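G/U mismatch-specific DNA glycosylase (Deinococcus radiodurans, PDB 2C2Q) is a DNA glycosylase of the uracil-DNA glycosylase superfamily. Local coordinates at residues Y139-Q144 with E153-P158. The protein carries 1 engineered substitution. Sequence-based numbering, arbitrary orientation.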
# COMPACT_ATOMS: atom_id res chain seq x y z
N TYR A 139 12.49 4.70 -6.50
CA TYR A 139 11.59 3.56 -6.53
C TYR A 139 12.33 2.29 -6.11
O TYR A 139 13.54 2.15 -6.35
CB TYR A 139 11.06 3.39 -7.94
CG TYR A 139 10.10 4.48 -8.35
CD1 TYR A 139 8.96 4.74 -7.59
CD2 TYR A 139 10.35 5.29 -9.47
CE1 TYR A 139 8.07 5.74 -7.94
CE2 TYR A 139 9.46 6.30 -9.84
CZ TYR A 139 8.31 6.51 -9.07
OH TYR A 139 7.41 7.49 -9.40
N GLY A 140 11.62 1.33 -5.51
CA GLY A 140 12.23 0.09 -5.04
C GLY A 140 12.49 0.08 -3.54
O GLY A 140 11.99 0.93 -2.78
N PRO A 141 13.33 -0.87 -3.08
CA PRO A 141 13.57 -0.98 -1.67
C PRO A 141 14.26 0.24 -1.22
O PRO A 141 15.06 0.81 -1.95
CB PRO A 141 14.53 -2.18 -1.52
CG PRO A 141 14.61 -2.79 -2.77
CD PRO A 141 14.07 -1.87 -3.87
N GLN A 142 13.94 0.64 -0.01
CA GLN A 142 14.59 1.79 0.57
C GLN A 142 15.64 1.29 1.55
O GLN A 142 15.51 0.19 2.09
CB GLN A 142 13.57 2.64 1.27
CG GLN A 142 12.39 3.03 0.36
CD GLN A 142 12.80 4.07 -0.71
OE1 GLN A 142 13.18 5.20 -0.38
NE2 GLN A 142 12.72 3.68 -1.96
N PRO A 143 16.73 2.05 1.74
CA PRO A 143 17.59 1.82 2.89
C PRO A 143 16.72 1.67 4.14
O PRO A 143 15.74 2.41 4.29
CB PRO A 143 18.43 3.11 2.95
CG PRO A 143 18.63 3.43 1.50
CD PRO A 143 17.27 3.11 0.86
N GLN A 144 17.05 0.68 4.97
CA GLN A 144 16.35 0.42 6.23
C GLN A 144 16.43 1.63 7.22
O GLN A 144 17.50 1.88 7.78
CB GLN A 144 16.94 -0.88 6.83
CG GLN A 144 16.05 -1.62 7.82
CD GLN A 144 14.70 -2.03 7.26
OE1 GLN A 144 14.61 -2.41 6.06
NE2 GLN A 144 13.73 -1.96 8.04
N GLU A 153 10.88 -4.52 5.58
CA GLU A 153 11.50 -3.74 4.49
C GLU A 153 10.51 -2.71 3.98
O GLU A 153 9.29 -2.90 4.07
CB GLU A 153 11.72 -4.66 3.31
CG GLU A 153 12.74 -5.76 3.37
CD GLU A 153 12.63 -6.61 2.09
OE1 GLU A 153 12.47 -7.81 2.23
OE2 GLU A 153 12.70 -6.09 0.90
N LEU A 154 11.03 -1.63 3.38
CA LEU A 154 10.16 -0.50 2.98
C LEU A 154 10.43 -0.23 1.50
O LEU A 154 11.59 -0.21 1.06
CB LEU A 154 10.50 0.69 3.83
CG LEU A 154 9.64 1.92 4.10
CD1 LEU A 154 10.29 2.58 5.28
CD2 LEU A 154 9.56 2.88 2.90
N TRP A 155 9.37 -0.04 0.72
CA TRP A 155 9.52 0.04 -0.73
C TRP A 155 8.68 1.23 -1.15
O TRP A 155 7.70 1.60 -0.47
CB TRP A 155 8.96 -1.22 -1.42
CG TRP A 155 9.92 -2.44 -1.44
CD1 TRP A 155 10.47 -3.07 -0.36
CD2 TRP A 155 10.40 -3.13 -2.60
NE1 TRP A 155 11.24 -4.14 -0.77
CE2 TRP A 155 11.24 -4.19 -2.14
CE3 TRP A 155 10.22 -2.96 -3.98
CZ2 TRP A 155 11.89 -5.08 -3.03
CZ3 TRP A 155 10.86 -3.85 -4.87
CH2 TRP A 155 11.72 -4.88 -4.37
N VAL A 156 9.07 1.81 -2.29
CA VAL A 156 8.32 2.94 -2.86
C VAL A 156 8.05 2.60 -4.30
O VAL A 156 8.95 2.11 -5.01
CB VAL A 156 9.07 4.28 -2.69
CG1 VAL A 156 8.35 5.43 -3.43
CG2 VAL A 156 9.24 4.68 -1.20
N LEU A 157 6.78 2.74 -4.73
CA LEU A 157 6.41 2.25 -6.04
C LEU A 157 5.84 3.35 -6.88
O LEU A 157 5.30 4.29 -6.33
CB LEU A 157 5.38 1.10 -5.96
CG LEU A 157 5.80 -0.08 -5.06
CD1 LEU A 157 4.52 -0.99 -4.80
CD2 LEU A 157 6.87 -0.89 -5.67
N PRO A 158 5.99 3.26 -8.22
CA PRO A 158 5.38 4.26 -9.13
C PRO A 158 3.87 4.18 -9.01
O PRO A 158 3.30 3.10 -9.07
CB PRO A 158 5.84 3.81 -10.53
CG PRO A 158 7.14 3.02 -10.27
CD PRO A 158 6.75 2.24 -8.98
O HOH W 1 13.80 -1.23 3.82
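Pro-141 lies flat over the indole of Trp-155, its CD 3.7 Å from the centroid of the six-membered ring and almost on the ring normal, a CH-pi contact that covers one face of the tryptophan. A second CH-pi contact lies at the open end of this antiparallel hairpin, away from its connecting loop: Pro-158 CG sits 3.6 Å from the centroid of the Tyr-139 ring, while Val-156 O meets that ring at its edge. Between them Gly-140 and Val-156 exchange two backbone bonds, Gly-140 N to Val-156 O (2.8 Å) and Val-156 N to Gly-140 O; past the non-hydrogen-bonded pair Pro-141/Trp-155, Gln-142 N donates to Leu-154 O (2.7 Å). Gly-140 O takes a second donor on the opposite face of its plane, Gln-142 NE2, at 3.0 Å and nearly straight (172°). The bend at chi2 (-72°) folds the Gln-142 amide back over its own strand, where CD packs 3.6 Å from Val-156 CG2 and NE2 also bonds to Pro-138 O. Where direct pairing ends, one water accepts from Leu-154 N and donates to Gln-142 O and Gln-144 OE1, whose NE2 bonds to Thr-152 O. In the second shell, Glu-153 OE2 receives Trp-155 NE1 in the indole plane, fixing the ring's edge, while OE1 forms a salt bridge with Arg-179. Strand 140-141 is one edge of the mixed sheet; 153-156 separates it from 117-120, with Trp-155 against Leu-176 of helix 171-188 and Val-156 against Ala-126 of helix 123-130.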